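Local structure of putative polyprenyl synthetase (Streptomyces coelicolor, 3NF2) at residues L8-R13 and G54-A60; L20-D25 and H38-I42. The protein probably acts as a magnesium-dependent prenyltransferase of the FPP/GGPP synthase family, joining isoprenoid diphosphates into longer polyprenyl chains. All blocks are in the same frame, centred on the assembly; numbering follows the deposited sequence.

Contact 1: L8-R13 and G54-A60; sequences LLERGR and GKAVRPA. With SO4 (sulfate ion), chain B.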
ATOM      1  N   LEU A   8      -7.272  -5.583  30.410  1.00 84.56           N
ATOM      2  CA  LEU A   8      -6.303  -5.842  29.346  1.00 83.58           C
ATOM      3  C   LEU A   8      -6.587  -5.022  28.086  1.00 83.82           C
ATOM      4  O   LEU A   8      -5.657  -4.538  27.439  1.00 80.67           O
ATOM      5  CB  LEU A   8      -6.256  -7.331  28.991  1.00 80.84           C
ATOM      6  CG  LEU A   8      -5.715  -8.322  30.019  1.00 77.92           C
ATOM      7  CD1 LEU A   8      -5.824  -9.729  29.466  1.00 73.01           C
ATOM      8  CD2 LEU A   8      -4.277  -7.999  30.403  1.00 77.82           C
ATOM      9  N   LEU A   9      -7.870  -4.883  27.743  1.00 81.90           N
ATOM     10  CA  LEU A   9      -8.293  -4.085  26.590  1.00 82.75           C
ATOM     11  C   LEU A   9      -7.966  -2.604  26.789  1.00 82.32           C
ATOM     12  O   LEU A   9      -7.547  -1.928  25.848  1.00 79.53           O
ATOM     13  CB  LEU A   9      -9.792  -4.268  26.306  1.00 82.49           C
ATOM     14  CG  LEU A   9     -10.342  -5.657  25.961  1.00 84.32           C
ATOM     15  CD1 LEU A   9     -11.840  -5.570  25.708  1.00 89.54           C
ATOM     16  CD2 LEU A   9      -9.638  -6.287  24.761  1.00 84.58           C
ATOM     17  N   GLU A  10      -8.162  -2.127  28.020  1.00 81.32           N
ATOM     18  CA  GLU A  10      -7.732  -0.800  28.455  1.00 81.57           C
ATOM     19  C   GLU A  10      -6.211  -0.654  28.352  1.00 78.21           C
ATOM     20  O   GLU A  10      -5.712   0.329  27.802  1.00 73.85           O
ATOM     21  CB  GLU A  10      -8.197  -0.556  29.901  1.00 85.68           C
ATOM     22  CG  GLU A  10      -7.511   0.601  30.642  1.00 94.30           C
ATOM     23  CD  GLU A  10      -8.194   1.951  30.439  1.00106.19           C
ATOM     24  OE1 GLU A  10      -8.566   2.290  29.291  1.00106.14           O
ATOM     25  OE2 GLU A  10      -8.344   2.683  31.443  1.00110.76           O
ATOM     26  N   ARG A  11      -5.495  -1.651  28.873  1.00 76.33           N
ATOM     27  CA  ARG A  11      -4.033  -1.698  28.844  1.00 78.38           C
ATOM     28  C   ARG A  11      -3.459  -1.540  27.432  1.00 76.96           C
ATOM     29  O   ARG A  11      -2.506  -0.787  27.235  1.00 77.31           O
ATOM     30  CB  ARG A  11      -3.549  -3.011  29.467  1.00 79.70           C
ATOM     31  CG  ARG A  11      -2.058  -3.136  29.678  1.00 77.96           C
ATOM     32  CD  ARG A  11      -1.659  -4.587  29.527  1.00 84.10           C
ATOM     33  NE  ARG A  11      -0.544  -4.943  30.396  1.00 94.92           N
ATOM     34  CZ  ARG A  11       0.048  -6.134  30.412  1.00 96.26           C
ATOM     35  NH1 ARG A  11      -0.357  -7.100  29.595  1.00 91.20           N
ATOM     36  NH2 ARG A  11       1.052  -6.357  31.250  1.00 94.80           N
ATOM     37  N   GLY A  12      -4.052  -2.239  26.464  1.00 74.35           N
ATOM     38  CA  GLY A  12      -3.615  -2.184  25.069  1.00 70.72           C
ATOM     39  C   GLY A  12      -3.941  -0.870  24.378  1.00 71.13           C
ATOM     40  O   GLY A  12      -3.124  -0.351  23.610  1.00 67.50           O
ATOM     41  N   ARG A  13      -5.135  -0.341  24.657  1.00 71.99           N
ATOM     42  CA  ARG A  13      -5.597   0.914  24.062  0.50 73.16           C
ATOM     43  C   ARG A  13      -4.764   2.105  24.539  1.00 74.48           C
ATOM     44  O   ARG A  13      -4.296   2.903  23.721  1.00 72.33           O
ATOM     45  CB  ARG A  13      -7.097   1.126  24.331  0.50 73.57           C
ATOM     46  CG  ARG A  13      -7.608   2.547  24.093  0.50 74.68           C
ATOM     47  CD  ARG A  13      -9.092   2.585  23.732  0.50 72.95           C
ATOM     48  NE  ARG A  13      -9.833   1.441  24.252  0.50 67.10           N
ATOM     49  CZ  ARG A  13     -10.585   0.641  23.502  0.50 65.38           C
ATOM     50  NH1 ARG A  13     -10.701   0.868  22.201  0.50 66.98           N
ATOM     51  NH2 ARG A  13     -11.223  -0.383  24.053  0.50 62.53           N
ATOM     52  N   GLY A  54     -13.036   2.272  19.116  1.00113.06           N
ATOM     53  CA  GLY A  54     -13.756   1.024  18.900  1.00110.06           C
ATOM     54  C   GLY A  54     -13.281  -0.050  19.856  1.00108.86           C
ATOM     55  O   GLY A  54     -13.286   0.137  21.075  1.00108.77           O
ATOM     56  N   LYS A  55     -12.862  -1.179  19.296  1.00106.94           N
ATOM     57  CA  LYS A  55     -12.382  -2.305  20.093  1.00103.15           C
ATOM     58  C   LYS A  55     -10.860  -2.316  20.148  1.00 97.48           C
ATOM     59  O   LYS A  55     -10.193  -1.720  19.294  1.00 97.13           O
ATOM     60  CB  LYS A  55     -12.888  -3.623  19.513  1.00105.51           C
ATOM     61  CG  LYS A  55     -14.409  -3.765  19.445  1.00107.96           C
ATOM     62  CD  LYS A  55     -14.853  -4.740  18.348  1.00110.01           C
ATOM     63  CE  LYS A  55     -14.256  -6.143  18.522  1.00111.19           C
ATOM     64  NZ  LYS A  55     -12.927  -6.308  17.830  1.00108.06           N
ATOM     65  N   ALA A  56     -10.321  -3.007  21.146  1.00 88.14           N
ATOM     66  CA  ALA A  56      -8.887  -2.994  21.387  1.00 80.98           C
ATOM     67  C   ALA A  56      -8.287  -4.389  21.539  1.00 75.63           C
ATOM     68  O   ALA A  56      -7.305  -4.567  22.265  1.00 74.93           O
ATOM     69  CB  ALA A  56      -8.575  -2.145  22.606  1.00 84.06           C
ATOM     70  N   VAL A  57      -8.859  -5.363  20.832  1.00 68.20           N
ATOM     71  CA  VAL A  57      -8.416  -6.753  20.927  1.00 60.43           C
ATOM     72  C   VAL A  57      -6.973  -6.923  20.442  1.00 57.76           C
ATOM     73  O   VAL A  57      -6.131  -7.455  21.179  1.00 55.19           O
ATOM     74  CB  VAL A  57      -9.363  -7.722  20.170  1.00 60.49           C
ATOM     75  CG1 VAL A  57      -8.875  -9.160  20.301  1.00 57.25           C
ATOM     76  CG2 VAL A  57     -10.782  -7.601  20.691  1.00 60.95           C
ATOM     77  N   ARG A  58      -6.696  -6.458  19.222  1.00 50.35           N
ATOM     78  CA  ARG A  58      -5.352  -6.564  18.630  1.00 51.64           C
ATOM     79  C   ARG A  58      -4.209  -5.900  19.447  1.00 47.32           C
ATOM     80  O   ARG A  58      -3.163  -6.544  19.667  1.00 45.51           O
ATOM     81  CB  ARG A  58      -5.331  -6.102  17.157  1.00 47.02           C
ATOM     82  CG  ARG A  58      -6.280  -6.837  16.216  1.00 51.74           C
ATOM     83  CD  ARG A  58      -6.419  -6.105  14.867  1.00 55.87           C
ATOM     84  NE  ARG A  58      -6.830  -4.718  15.057  1.00 47.46           N
ATOM     85  CZ  ARG A  58      -8.073  -4.266  14.925  1.00 56.50           C
ATOM     86  NH1 ARG A  58      -9.056  -5.075  14.555  1.00 51.96           N
ATOM     87  NH2 ARG A  58      -8.333  -2.986  15.151  1.00 55.56           N
ATOM     88  N   PRO A  59      -4.387  -4.626  19.883  1.00 45.34           N
ATOM     89  CA  PRO A  59      -3.324  -4.051  20.718  1.00 45.68           C
ATOM     90  C   PRO A  59      -3.092  -4.810  22.034  1.00 50.65           C
ATOM     91  O   PRO A  59      -1.933  -5.095  22.381  1.00 51.25           O
ATOM     92  CB  PRO A  59      -3.808  -2.619  20.997  1.00 49.48           C
ATOM     93  CG  PRO A  59      -5.189  -2.523  20.456  1.00 50.50           C
ATOM     94  CD  PRO A  59      -5.357  -3.597  19.455  1.00 44.51           C
ATOM     95  N   ALA A  60      -4.177  -5.150  22.731  1.00 45.81           N
ATOM     96  CA  ALA A  60      -4.096  -5.954  23.958  1.00 54.53           C
ATOM     97  C   ALA A  60      -3.330  -7.249  23.718  1.00 51.68           C
ATOM     98  O   ALA A  60      -2.522  -7.653  24.533  1.00 57.29           O
ATOM     99  CB  ALA A  60      -5.495  -6.263  24.507  1.00 49.64           C
TER
HETATM  100  S   SO4 B   1     -11.956  -2.217  15.112  1.00 77.46           S
HETATM  101  O1  SO4 B   1     -10.676  -1.616  15.491  1.00 65.52           O
HETATM  102  O2  SO4 B   1     -12.917  -1.971  16.186  1.00 78.40           O
HETATM  103  O3  SO4 B   1     -12.409  -1.602  13.859  1.00 66.70           O
HETATM  104  O4  SO4 B   1     -11.828  -3.667  14.918  1.00 60.05           O
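In the all-helical isoprenoid synthase fold, the N-terminal helix 5-25 packs against the start of helix 57-67 and the Gly-Lys-x-x-Arg turn that leads into it, with Leu9, Gly12 and Arg13 meeting Gly54, Ala56 and Ala60. This turn belongs to the diphosphate-binding region of the family, and here it holds a sulfate, probably from the crystallisation liquor, that may mimic a substrate phosphate. Small residues bring the backbones together: the CA atoms of Gly12 and Ala60 are 4.0 Å apart. The methyl of Ala60 reaches Leu8 O, and that of Ala56, the N-cap residue, comes within 3.4 Å of Leu9 O. Leu9 extends CD2 over the first turn of the helix, 4.2 Å from Ala60 CB.

Farther out, in one of its two modelled conformers, Arg13 bends at chi3 (26°), which lays one face of its guanidinium on the Ala56 methyl. Its NH1 there donates a bent hydrogen bond to Gly54 O (2.9 Å), arriving from well above the carbonyl plane. On the other side of that peptide link, Lys55 N donates a nearly straight hydrogen bond to sulfate O2 (3.2 Å), so the turn is tied both to the N-terminal helix and to the anion. Arg104 NH2 supplies another bond to the sulfate. Arg58, whose NE is paired with Glu84, adds two more edge-on: NH1 bonds sulfate O4 at 3.1 Å, and NH2 bonds O1 at 2.7 Å.

Contact 2: L20-D25 and H38-I42; sequences LRAAVD and HFGWI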
ATOM      1  N   LEU A  20       0.485   5.750  18.235  1.00 52.33           N
ATOM      2  CA  LEU A  20      -0.084   5.776  16.889  1.00 51.45           C
ATOM      3  C   LEU A  20      -0.535   7.185  16.488  1.00 50.41           C
ATOM      4  O   LEU A  20      -0.244   7.631  15.367  1.00 49.01           O
ATOM      5  CB  LEU A  20      -1.233   4.767  16.757  1.00 51.58           C
ATOM      6  CG  LEU A  20      -2.075   4.763  15.466  1.00 54.08           C
ATOM      7  CD1 LEU A  20      -2.405   3.360  15.070  1.00 51.37           C
ATOM      8  CD2 LEU A  20      -3.375   5.535  15.638  1.00 56.23           C
ATOM      9  N   ARG A  21      -1.240   7.871  17.394  1.00 45.94           N
ATOM     10  CA  ARG A  21      -1.684   9.258  17.153  1.00 48.28           C
ATOM     11  C   ARG A  21      -0.506  10.195  16.840  1.00 48.33           C
ATOM     12  O   ARG A  21      -0.575  10.971  15.881  1.00 50.22           O
ATOM     13  CB  ARG A  21      -2.548   9.781  18.312  1.00 47.09           C
ATOM     14  CG  ARG A  21      -2.581  11.295  18.479  1.00 56.47           C
ATOM     15  CD  ARG A  21      -3.870  11.943  17.996  1.00 61.45           C
ATOM     16  NE  ARG A  21      -4.951  11.860  18.981  1.00 58.16           N
ATOM     17  CZ  ARG A  21      -5.958  12.728  19.077  1.00 57.25           C
ATOM     18  NH1 ARG A  21      -6.889  12.556  20.005  1.00 54.81           N
ATOM     19  NH2 ARG A  21      -6.033  13.777  18.263  1.00 54.50           N
ATOM     20  N   ALA A  22       0.579  10.080  17.612  1.00 42.79           N
ATOM     21  CA  ALA A  22       1.793  10.876  17.384  1.00 45.83           C
ATOM     22  C   ALA A  22       2.477  10.556  16.056  1.00 47.72           C
ATOM     23  O   ALA A  22       3.050  11.446  15.431  1.00 50.78           O
ATOM     24  CB  ALA A  22       2.783  10.735  18.538  1.00 43.42           C
ATOM     25  N   ALA A  23       2.416   9.298  15.623  1.00 47.06           N
ATOM     26  CA  ALA A  23       3.041   8.925  14.349  1.00 44.35           C
ATOM     27  C   ALA A  23       2.198   9.412  13.183  1.00 41.42           C
ATOM     28  O   ALA A  23       2.722   9.806  12.153  1.00 49.59           O
ATOM     29  CB  ALA A  23       3.269   7.424  14.272  1.00 39.43           C
ATOM     30  N   VAL A  24       0.885   9.410  13.372  1.00 48.49           N
ATOM     31  CA  VAL A  24      -0.060   9.865  12.348  1.00 49.54           C
ATOM     32  C   VAL A  24      -0.029  11.393  12.144  1.00 51.94           C
ATOM     33  O   VAL A  24      -0.075  11.887  11.007  1.00 45.33           O
ATOM     34  CB  VAL A  24      -1.480   9.346  12.678  1.00 51.65           C
ATOM     35  CG1 VAL A  24      -2.580  10.246  12.098  1.00 54.25           C
ATOM     36  CG2 VAL A  24      -1.624   7.892  12.220  1.00 50.31           C
ATOM     37  N   ASP A  25       0.083  12.133  13.244  1.00 54.79           N
ATOM     38  CA  ASP A  25       0.205  13.596  13.193  1.00 56.83           C
ATOM     39  C   ASP A  25       1.478  14.075  12.459  1.00 54.88           C
ATOM     40  O   ASP A  25       1.536  15.209  11.978  1.00 55.77           O
ATOM     41  CB  ASP A  25       0.122  14.190  14.615  1.00 56.65           C
ATOM     42  CG  ASP A  25      -1.284  14.057  15.242  1.00 59.62           C
ATOM     43  OD1 ASP A  25      -1.486  14.566  16.361  1.00 52.40           O
ATOM     44  OD2 ASP A  25      -2.192  13.452  14.631  1.00 63.79           O
ATOM     45  N   HIS A  38     -10.173   9.946   9.501  1.00 47.14           N
ATOM     46  CA  HIS A  38     -10.391   8.501   9.502  1.00 46.06           C
ATOM     47  C   HIS A  38     -10.472   7.937  10.921  1.00 43.16           C
ATOM     48  O   HIS A  38     -11.308   7.093  11.217  1.00 47.47           O
ATOM     49  CB  HIS A  38      -9.286   7.752   8.752  1.00 42.64           C
ATOM     50  CG  HIS A  38      -9.367   6.269   8.932  1.00 45.17           C
ATOM     51  ND1 HIS A  38     -10.410   5.521   8.427  1.00 43.98           N
ATOM     52  CD2 HIS A  38      -8.579   5.406   9.617  1.00 42.62           C
ATOM     53  CE1 HIS A  38     -10.243   4.255   8.765  1.00 44.69           C
ATOM     54  NE2 HIS A  38      -9.139   4.158   9.486  1.00 47.89           N
ATOM     55  N   PHE A  39      -9.588   8.409  11.786  1.00 41.35           N
ATOM     56  CA  PHE A  39      -9.526   7.918  13.140  1.00 46.75           C
ATOM     57  C   PHE A  39     -10.548   8.569  14.071  1.00 49.28           C
ATOM     58  O   PHE A  39     -10.634   8.187  15.228  1.00 55.19           O
ATOM     59  CB  PHE A  39      -8.116   8.083  13.686  1.00 46.44           C
ATOM     60  CG  PHE A  39      -7.162   7.015  13.231  1.00 45.55           C
ATOM     61  CD1 PHE A  39      -7.205   5.735  13.796  1.00 39.59           C
ATOM     62  CD2 PHE A  39      -6.220   7.286  12.236  1.00 40.76           C
ATOM     63  CE1 PHE A  39      -6.321   4.747  13.379  1.00 42.44           C
ATOM     64  CE2 PHE A  39      -5.332   6.303  11.806  1.00 35.16           C
ATOM     65  CZ  PHE A  39      -5.373   5.036  12.379  1.00 32.59           C
ATOM     66  N   GLY A  40     -11.318   9.537  13.572  1.00 51.29           N
ATOM     67  CA  GLY A  40     -12.382  10.167  14.358  1.00 51.02           C
ATOM     68  C   GLY A  40     -11.949  11.292  15.296  1.00 57.10           C
ATOM     69  O   GLY A  40     -12.761  11.789  16.094  1.00 55.41           O
ATOM     70  N   TRP A  41     -10.685  11.710  15.201  1.00 55.77           N
ATOM     71  CA  TRP A  41     -10.166  12.790  16.050  1.00 51.30           C
ATOM     72  C   TRP A  41     -10.632  14.187  15.617  1.00 49.95           C
ATOM     73  O   TRP A  41     -10.666  15.121  16.431  1.00 47.18           O
ATOM     74  CB  TRP A  41      -8.638  12.727  16.159  1.00 51.73           C
ATOM     75  CG  TRP A  41      -8.134  11.365  16.571  1.00 52.66           C
ATOM     76  CD1 TRP A  41      -8.699  10.518  17.490  1.00 51.91           C
ATOM     77  CD2 TRP A  41      -6.963  10.701  16.086  1.00 43.83           C
ATOM     78  NE1 TRP A  41      -7.963   9.364  17.587  1.00 47.24           N
ATOM     79  CE2 TRP A  41      -6.889   9.449  16.741  1.00 48.82           C
ATOM     80  CE3 TRP A  41      -5.976  11.034  15.150  1.00 46.76           C
ATOM     81  CZ2 TRP A  41      -5.860   8.531  16.493  1.00 50.74           C
ATOM     82  CZ3 TRP A  41      -4.947  10.119  14.907  1.00 48.16           C
ATOM     83  CH2 TRP A  41      -4.904   8.885  15.571  1.00 44.53           C
ATOM     84  N   ILE A  42     -10.979  14.322  14.338  1.00 41.83           N
ATOM     85  CA  ILE A  42     -11.551  15.556  13.802  1.00 44.25           C
ATOM     86  C   ILE A  42     -12.727  15.174  12.907  1.00 47.48           C
ATOM     87  O   ILE A  42     -12.801  14.028  12.456  1.00 44.56           O
ATOM     88  CB  ILE A  42     -10.530  16.435  12.983  1.00 42.59           C
ATOM     89  CG1 ILE A  42     -10.068  15.730  11.704  1.00 43.55           C
ATOM     90  CG2 ILE A  42      -9.322  16.891  13.837  1.00 43.23           C
ATOM     91  CD1 ILE A  42      -9.198  16.609  10.815  1.00 41.91           C
TER
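Trp41 and Arg21 form a cation-pi stack where the last turns of the N-terminal helix meet the loop after helix 31-38, the exposed arginine covering one face of the indole. The guanidinium lies nearly flat on the indole, planes 9° apart, with Arg21 CZ 3.7 Å from the centroid of the five-membered ring. Bends at chi2 (104°) and chi3 (82°) fold the arginine along the ring, bringing its CD over the six-membered ring in a CH-pi contact while NH2 continues to Trp41 CB at 3.5 Å.

The tight part lies at the edge of the indole and beyond it. Leu20 CD2 is wedged between two aromatic rings, meeting the rim of Trp41 in plane, 3.7 Å from CH2, and sitting over one face of Phe39, 4.1 Å from its ring centroid. Val24 instead uses both methyls: CG1 abuts the edge of Trp41 at CZ3, 3.7 Å away, and CG2 approaches Phe39 CE2 obliquely and more loosely at 4.1 Å. Phe39 CB covers the indole face opposite Arg21, so the tryptophan is sandwiched. By contrast, Arg21 and Asp25 are exposed; Asp25 OD2 comes no closer than 4.3 Å to Trp41 CZ3, and no hydrogen bond joins the two segments.

A Schellman motif at Gly40, with positive phi, turns the chain out of helix 31-38 between the two aromatics. Inward, Leu20 and Phe39 rest on helix 77-98, Val24 touches Leu125 of helix 115-134, and Trp41 packs on Ala36 of helix 31-38.

How the contacts relate
The two contacts illustrate how one N-terminal helix can contact successive parts of a helical fold. From the N terminus, helix 5-25 first supplies 8-13 to contact 1 and, two turns later, 20-25 to contact 2. The chain then passes through helix 31-38, and residues 38-42 close the shorter loop of contact 2; only after a further loop does 54-60 return to the start of the helix and close contact 1. The smaller loop is thus enclosed by the larger. Their centres lie about 17 Å apart and their nearest atoms about 7 Å, so the contacts do not touch. Contact 1 ties the helix to the sulfate-binding turn and helix 57-67, contact 2 to the exit of helix 31-38, and Glu84 of helix 77-98 touches both Pro59 and Leu20.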